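2-c-methyl-d-erythritol 2,4-cyclodiphosphate synthase (Plasmodium falciparum, PDB 4C81) catalyses the cyclisation of 4-diphosphocytidyl-2-C-methyl-D-erythritol 2-phosphate to 2-C-methyl-D-erythritol 2,4-cyclodiphosphate, with release of CMP, in non-mevalonate isoprenoid synthesis. Local coordinates at residues Gly13-His17 with Gly62-Ser68; Asp120-Gln126 with Ser153-His159. The protein carries 1 engineered substitution. One frame throughout, in Å; residues are numbered along the deposited sequence.

Both contacts are buried and reach the same sheet, but they differ in kind. Contact 1 sets a strand against a helix near the centre of the chain; its polar chemistry is metal coordination rather than direct hydrogen bonding, and two of its zinc ligands also touch a CDP. Contact 2, further from the centre, joins two parallel strands by backbone hydrogen bonds and ends in groups that hydrogen-bond CDP. They meet through apolar side chains: Ile64 and Ile65 of helix 64-77 pack on Val123, and Ile65 also on Ile121 and Val154. Each contact carries a different zinc ligand set, and both extend to another subunit.

Contact 1: residues Gly13-His17 with Gly62-Ser68; sequences GYDIH and GDIIYHS. With ZN (zinc ion), chain B.
Gly62 CA sits over one face of the His17 ring, a CH-pi contact 3.8 Å from the centroid, while Ile64 CG2 touches the edge at CD2. The His67 ring has the Asp63 carbonyl oxygen above one face, toward the rim, and His17 NE2 in plane at its edge. The two imidazoles thus meet rim to rim with planes 77° apart, each turning a nitrogen to the same zinc ion. The metal is bound by His17 NE2 at 2.0 Å, by His67 ND1 at 2.1 Å and by Asp15 OD2 at 2.0 Å; a water at a doubtfully short distance occupies a fourth position. Asp15 reaches in because its CG stands opposite the backbone N (chi1 -164°), and its OD1 makes a salt bridge with Lys157 of the second subunit. Ser98 OG hydrogen-bonds His67 NE2 and should steady that ring. Asp15 and His17 also border the CDP pocket, so this strand-helix pair forms the metal-bearing side of the nucleotide site. Further along, Gly13 CA lies 3.3 Å from Ser68 O. Strand 9-21 is hydrogen-bonded to strand 170-181, on which Ile64 and Ser68 also pack; helix 64-77 is flanked in turn by helix 130-145.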
loop_
_atom_site.group_PDB
_atom_site.type_symbol
_atom_site.label_atom_id
_atom_site.label_comp_id
_atom_site.label_asym_id
_atom_site.label_seq_id
_atom_site.Cartn_x
_atom_site.Cartn_y
_atom_site.Cartn_z
ATOM N N GLY A 13 6.821 -2.200 -2.648
ATOM C CA GLY A 13 6.963 -2.592 -4.035
ATOM C C GLY A 13 5.603 -2.952 -4.590
ATOM O O GLY A 13 4.747 -3.459 -3.869
ATOM N N TYR A 14 5.397 -2.625 -5.858
ATOM C CA TYR A 14 4.179 -2.980 -6.564
ATOM C C TYR A 14 4.549 -3.646 -7.881
ATOM O O TYR A 14 5.531 -3.273 -8.524
ATOM C CB TYR A 14 3.341 -1.734 -6.828
ATOM C CG TYR A 14 2.230 -1.960 -7.826
ATOM C CD1 TYR A 14 1.043 -2.557 -7.442
ATOM C CD2 TYR A 14 2.381 -1.574 -9.155
ATOM C CE1 TYR A 14 0.019 -2.769 -8.354
ATOM C CE2 TYR A 14 1.364 -1.773 -10.075
ATOM C CZ TYR A 14 0.188 -2.373 -9.667
ATOM O OH TYR A 14 -0.814 -2.578 -10.580
ATOM N N ASP A 15 3.768 -4.644 -8.276
ATOM C CA ASP A 15 3.906 -5.216 -9.605
ATOM C C ASP A 15 2.576 -5.775 -10.083
ATOM O O ASP A 15 1.695 -6.110 -9.277
ATOM C CB ASP A 15 4.982 -6.302 -9.621
ATOM C CG ASP A 15 5.446 -6.654 -11.027
ATOM O OD1 ASP A 15 5.252 -5.845 -11.969
ATOM O OD2 ASP A 15 6.008 -7.756 -11.187
ATOM N N ILE A 16 2.440 -5.844 -11.405
ATOM C CA ILE A 16 1.265 -6.396 -12.066
ATOM C C ILE A 16 1.723 -7.096 -13.342
ATOM O O ILE A 16 2.597 -6.589 -14.055
ATOM C CB ILE A 16 0.216 -5.287 -12.397
ATOM C CG1 ILE A 16 -0.981 -5.870 -13.162
ATOM C CG2 ILE A 16 0.856 -4.141 -13.185
ATOM C CD1 ILE A 16 -2.143 -4.900 -13.334
ATOM N N HIS A 17 1.154 -8.271 -13.616
ATOM C CA HIS A 17 1.370 -8.943 -14.893
ATOM C C HIS A 17 0.078 -9.515 -15.444
ATOM O O HIS A 17 -0.813 -9.908 -14.685
ATOM C CB HIS A 17 2.445 -10.028 -14.773
ATOM C CG HIS A 17 3.834 -9.476 -14.688
ATOM N ND1 HIS A 17 4.457 -8.868 -15.756
ATOM C CD2 HIS A 17 4.705 -9.407 -13.654
ATOM C CE1 HIS A 17 5.661 -8.464 -15.387
ATOM N NE2 HIS A 17 5.835 -8.779 -14.117
ATOM N N GLY A 62 7.224 -13.109 -15.041
ATOM C CA GLY A 62 5.923 -12.688 -14.529
ATOM C C GLY A 62 5.750 -12.831 -13.026
ATOM O O GLY A 62 4.628 -12.749 -12.523
ATOM N N ASP A 63 6.855 -13.021 -12.306
ATOM C CA ASP A 63 6.806 -13.294 -10.870
ATOM C C ASP A 63 6.585 -12.008 -10.070
ATOM O O ASP A 63 7.536 -11.384 -9.590
ATOM C CB ASP A 63 8.084 -14.015 -10.416
ATOM C CG ASP A 63 7.951 -14.645 -9.037
ATOM O OD1 ASP A 63 7.235 -14.090 -8.174
ATOM O OD2 ASP A 63 8.570 -15.704 -8.804
ATOM N N ILE A 64 5.319 -11.626 -9.928
ATOM C CA ILE A 64 4.955 -10.387 -9.232
ATOM C C ILE A 64 5.486 -10.325 -7.798
ATOM O O ILE A 64 5.775 -9.240 -7.291
ATOM C CB ILE A 64 3.412 -10.129 -9.236
ATOM C CG1 ILE A 64 2.644 -11.333 -8.676
ATOM C CG2 ILE A 64 2.929 -9.767 -10.645
ATOM C CD1 ILE A 64 1.155 -11.086 -8.491
ATOM N N ILE A 65 5.613 -11.478 -7.143
ATOM C CA ILE A 65 6.097 -11.514 -5.762
ATOM C C ILE A 65 7.583 -11.153 -5.698
ATOM O O ILE A 65 7.979 -10.228 -4.978
ATOM C CB ILE A 65 5.831 -12.885 -5.097
ATOM C CG1 ILE A 65 4.323 -13.109 -4.928
ATOM C CG2 ILE A 65 6.520 -12.979 -3.753
ATOM C CD1 ILE A 65 3.971 -14.434 -4.277
ATOM N N TYR A 66 8.409 -11.875 -6.449
ATOM C CA TYR A 66 9.842 -11.576 -6.471
ATOM C C TYR A 66 10.136 -10.156 -6.949
ATOM O O TYR A 66 10.984 -9.472 -6.369
ATOM C CB TYR A 66 10.612 -12.587 -7.336
ATOM C CG TYR A 66 10.935 -13.927 -6.679
ATOM C CD1 TYR A 66 10.677 -14.171 -5.326
ATOM C CD2 TYR A 66 11.548 -14.938 -7.413
ATOM C CE1 TYR A 66 10.991 -15.389 -4.740
ATOM C CE2 TYR A 66 11.869 -16.158 -6.831
ATOM C CZ TYR A 66 11.586 -16.376 -5.499
ATOM O OH TYR A 66 11.905 -17.581 -4.923
ATOM N N HIS A 67 9.437 -9.714 -7.993
ATOM C CA HIS A 67 9.662 -8.381 -8.548
ATOM C C HIS A 67 9.260 -7.293 -7.549
ATOM O O HIS A 67 10.009 -6.333 -7.340
ATOM C CB HIS A 67 8.921 -8.188 -9.874
ATOM C CG HIS A 67 9.299 -9.179 -10.932
ATOM N ND1 HIS A 67 8.617 -9.291 -12.125
ATOM C CD2 HIS A 67 10.272 -10.120 -10.963
ATOM C CE1 HIS A 67 9.159 -10.254 -12.849
ATOM N NE2 HIS A 67 10.166 -10.772 -12.168
ATOM N N SER A 68 8.094 -7.440 -6.923
ATOM C CA SER A 68 7.642 -6.444 -5.947
ATOM C C SER A 68 8.538 -6.420 -4.705
ATOM O O SER A 68 8.791 -5.355 -4.151
ATOM C CB SER A 68 6.182 -6.674 -5.549
ATOM O OG SER A 68 6.031 -7.852 -4.792
HETATM ZN ZN ZN B . 7.187 -7.975 -12.807
HETATM O O HOH W 1 8.140 -6.459 -13.136
#

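Contact 2: residues Asp120-Gln126 with Ser153-His159; sequences DINVIAQ and SVKGKTH. With ZN (zinc ion), chain C; CDP (cytidine-5'-diphosphate), chain D.
Ser153 begins the parallel pairing: its carbonyl accepts Ile121 N, and its OG stands 2.8 Å from Asp120 OD1. On the other side of the sheet Val154 CG2 meets Ile121 CG2 at 4.2 Å, beneath helix 130-145. Lys155 returns to the polar face, where its chain, folded at chi3 (-71°) and chi4 (-66°), carries the ammonium back over the neighbouring strand. There NZ forms a salt bridge with Asp120 OD1 at 2.7 Å, arriving on the syn side, 23° out of the carboxylate plane. NZ also bonds Asn122 OD1, and Gln12 O of the third subunit accepts from both Lys155 NZ and Asn122 ND2. The backbone of Lys155 binds Ile121 O and Val123 N. Gly156 has no side chain, and the cytosine lies close against it, CDP N3 being 3.7 Å from Gly156 CA. Lys157 pairs through its backbone with Val123 and Ala125, whereas its side chain leads away to a salt bridge with Asp15 of the third subunit and a weak bond to CDP O1B. Thr158 holds the alpha phosphate twice, its N lying 2.7 Å and its OG1 2.6 Å from CDP O2A; across the pair, Ala125 O accepts the cytosine amino group. Last comes His159, whose backbone N donates to Gln126 OE1 at 2.9 Å. Its ring meets Ile124 CG2 at an edge, is bonded through ND1 to Leu162 O, and binds a zinc ion through NE2 together with Glu172 of the third subunit. This is the strand pair of a beta-alpha-beta unit around helix 130-145, whose C-terminal ends form part of the interfacial CDP pocket of this trimeric YgbB-family enzyme; Ile130 and Ser131 of the same chain and Asp81 of the third subunit add further hydrogen bonds.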
loop_
_atom_site.group_PDB
_atom_site.type_symbol
_atom_site.label_atom_id
_atom_site.label_comp_id
_atom_site.label_asym_id
_atom_site.label_seq_id
_atom_site.Cartn_x
_atom_site.Cartn_y
_atom_site.Cartn_z
ATOM N N ASP A 120 5.889 -8.102 4.429
ATOM C CA ASP A 120 4.486 -8.512 4.363
ATOM C C ASP A 120 4.022 -8.302 2.929
ATOM O O ASP A 120 4.115 -7.199 2.396
ATOM C CB ASP A 120 3.613 -7.703 5.333
ATOM C CG ASP A 120 2.194 -8.266 5.468
ATOM O OD1 ASP A 120 1.940 -9.411 5.026
ATOM O OD2 ASP A 120 1.325 -7.567 6.029
ATOM N N ILE A 121 3.524 -9.374 2.322
ATOM C CA ILE A 121 3.247 -9.418 0.899
ATOM C C ILE A 121 1.764 -9.709 0.692
ATOM O O ILE A 121 1.227 -10.660 1.264
ATOM C CB ILE A 121 4.096 -10.505 0.208
ATOM C CG1 ILE A 121 5.593 -10.240 0.428
ATOM C CG2 ILE A 121 3.788 -10.549 -1.272
ATOM C CD1 ILE A 121 6.464 -11.453 0.230
ATOM N N ASN A 122 1.116 -8.863 -0.107
ATOM C CA ASN A 122 -0.297 -8.987 -0.446
ATOM C C ASN A 122 -0.461 -9.233 -1.935
ATOM O O ASN A 122 -0.187 -8.351 -2.746
ATOM C CB ASN A 122 -1.033 -7.704 -0.081
ATOM C CG ASN A 122 -1.211 -7.543 1.405
ATOM O OD1 ASN A 122 -1.699 -8.446 2.074
ATOM N ND2 ASN A 122 -0.826 -6.386 1.929
ATOM N N VAL A 123 -0.909 -10.434 -2.288
ATOM C CA VAL A 123 -1.220 -10.771 -3.672
ATOM C C VAL A 123 -2.716 -10.593 -3.893
ATOM O O VAL A 123 -3.518 -11.082 -3.107
ATOM C CB VAL A 123 -0.813 -12.220 -4.003
ATOM C CG1 VAL A 123 -1.207 -12.589 -5.436
ATOM C CG2 VAL A 123 0.686 -12.412 -3.791
ATOM N N ILE A 124 -3.079 -9.873 -4.950
ATOM C CA ILE A 124 -4.477 -9.690 -5.323
ATOM C C ILE A 124 -4.678 -10.443 -6.625
ATOM O O ILE A 124 -4.113 -10.082 -7.661
ATOM C CB ILE A 124 -4.867 -8.210 -5.477
ATOM C CG1 ILE A 124 -4.425 -7.418 -4.240
ATOM C CG2 ILE A 124 -6.380 -8.093 -5.677
ATOM C CD1 ILE A 124 -4.748 -5.938 -4.301
ATOM N N ALA A 125 -5.467 -11.509 -6.547
ATOM C CA ALA A 125 -5.610 -12.459 -7.639
ATOM C C ALA A 125 -6.789 -13.393 -7.372
ATOM O O ALA A 125 -7.001 -13.821 -6.239
ATOM C CB ALA A 125 -4.320 -13.261 -7.797
ATOM N N GLN A 126 -7.565 -13.690 -8.412
ATOM C CA GLN A 126 -8.624 -14.696 -8.304
ATOM C C GLN A 126 -7.984 -16.069 -8.131
ATOM O O GLN A 126 -8.364 -16.835 -7.246
ATOM C CB GLN A 126 -9.525 -14.686 -9.544
ATOM C CG GLN A 126 -10.324 -13.405 -9.752
ATOM C CD GLN A 126 -11.319 -13.124 -8.636
ATOM O OE1 GLN A 126 -11.431 -11.990 -8.159
ATOM N NE2 GLN A 126 -12.049 -14.154 -8.214
ATOM N N SER A 153 5.678 -12.786 5.565
ATOM C CA SER A 153 4.250 -13.046 5.442
ATOM C C SER A 153 3.861 -12.923 3.978
ATOM O O SER A 153 4.289 -11.989 3.296
ATOM C CB SER A 153 3.447 -12.043 6.262
ATOM O OG SER A 153 2.070 -12.099 5.933
ATOM N N VAL A 154 3.061 -13.873 3.501
ATOM C CA VAL A 154 2.451 -13.788 2.176
ATOM C C VAL A 154 0.976 -14.182 2.277
ATOM O O VAL A 154 0.637 -15.216 2.861
ATOM C CB VAL A 154 3.190 -14.653 1.132
ATOM C CG1 VAL A 154 3.138 -16.130 1.498
ATOM C CG2 VAL A 154 2.606 -14.417 -0.258
ATOM N N LYS A 155 0.113 -13.327 1.728
ATOM C CA LYS A 155 -1.337 -13.484 1.816
ATOM C C LYS A 155 -1.942 -13.186 0.451
ATOM O O LYS A 155 -1.424 -12.340 -0.288
ATOM C CB LYS A 155 -1.926 -12.511 2.850
ATOM C CG LYS A 155 -1.051 -12.260 4.079
ATOM C CD LYS A 155 -1.786 -11.481 5.173
ATOM C CE LYS A 155 -2.026 -10.025 4.807
ATOM N NZ LYS A 155 -0.776 -9.225 4.681
ATOM N N GLY A 156 -3.043 -13.867 0.133
ATOM C CA GLY A 156 -3.778 -13.644 -1.105
ATOM C C GLY A 156 -5.210 -13.214 -0.848
ATOM O O GLY A 156 -5.827 -13.646 0.125
ATOM N N LYS A 157 -5.715 -12.344 -1.720
ATOM C CA LYS A 157 -7.104 -11.887 -1.700
ATOM C C LYS A 157 -7.619 -11.836 -3.130
ATOM O O LYS A 157 -6.899 -11.407 -4.028
ATOM C CB LYS A 157 -7.197 -10.486 -1.088
ATOM C CG LYS A 157 -6.846 -10.410 0.389
ATOM C CD LYS A 157 -7.958 -10.954 1.276
ATOM C CE LYS A 157 -9.144 -10.002 1.342
ATOM N NZ LYS A 157 -10.051 -10.313 2.477
ATOM N N THR A 158 -8.860 -12.269 -3.348
ATOM C CA THR A 158 -9.494 -12.095 -4.658
ATOM C C THR A 158 -9.904 -10.637 -4.845
ATOM O O THR A 158 -9.786 -9.826 -3.924
ATOM C CB THR A 158 -10.755 -12.977 -4.840
ATOM O OG1 THR A 158 -11.835 -12.469 -4.044
ATOM C CG2 THR A 158 -10.470 -14.426 -4.474
ATOM N N HIS A 159 -10.386 -10.316 -6.042
ATOM C CA HIS A 159 -10.961 -9.000 -6.324
ATOM C C HIS A 159 -12.474 -9.094 -6.593
ATOM O O HIS A 159 -13.024 -8.306 -7.373
ATOM C CB HIS A 159 -10.228 -8.365 -7.508
ATOM C CG HIS A 159 -10.260 -6.873 -7.505
ATOM N ND1 HIS A 159 -11.122 -6.145 -8.297
ATOM C CD2 HIS A 159 -9.542 -5.969 -6.799
ATOM C CE1 HIS A 159 -10.927 -4.857 -8.086
ATOM N NE2 HIS A 159 -9.972 -4.723 -7.184
HETATM ZN ZN ZN C . -9.274 -2.923 -6.473
HETATM O O3B CDP D . -14.432 -12.851 0.585
HETATM P PB CDP D . -13.128 -12.913 1.546
HETATM O O1B CDP D . -13.089 -11.487 2.263
HETATM O O2B CDP D . -13.204 -14.009 2.547
HETATM O O3A CDP D . -11.807 -12.947 0.619
HETATM P PA CDP D . -11.635 -13.879 -0.687
HETATM O O1A CDP D . -12.914 -14.503 -1.092
HETATM O O2A CDP D . -10.871 -13.092 -1.677
HETATM O "O5'" CDP D . -10.659 -15.040 -0.153
HETATM C "C5'" CDP D . -10.802 -15.614 1.153
HETATM C "C4'" CDP D . -9.519 -16.349 1.549
HETATM O "O4'" CDP D . -9.142 -17.195 0.435
HETATM C "C3'" CDP D . -8.351 -15.378 1.711
HETATM O "O3'" CDP D . -8.311 -14.856 3.044
HETATM C "C2'" CDP D . -7.162 -16.295 1.451
HETATM O "O2'" CDP D . -6.846 -17.044 2.629
HETATM C "C1'" CDP D . -7.685 -17.257 0.371
HETATM N N1 CDP D . -7.145 -16.833 -0.957
HETATM C C2 CDP D . -5.791 -17.075 -1.252
HETATM O O2 CDP D . -5.059 -17.626 -0.431
HETATM N N3 CDP D . -5.277 -16.684 -2.490
HETATM C C4 CDP D . -6.074 -16.052 -3.440
HETATM N N4 CDP D . -5.535 -15.700 -4.604
HETATM C C5 CDP D . -7.416 -15.812 -3.161
HETATM C C6 CDP D . -7.949 -16.196 -1.931
HETATM O O HOH W 2 -13.968 -13.645 -5.832
#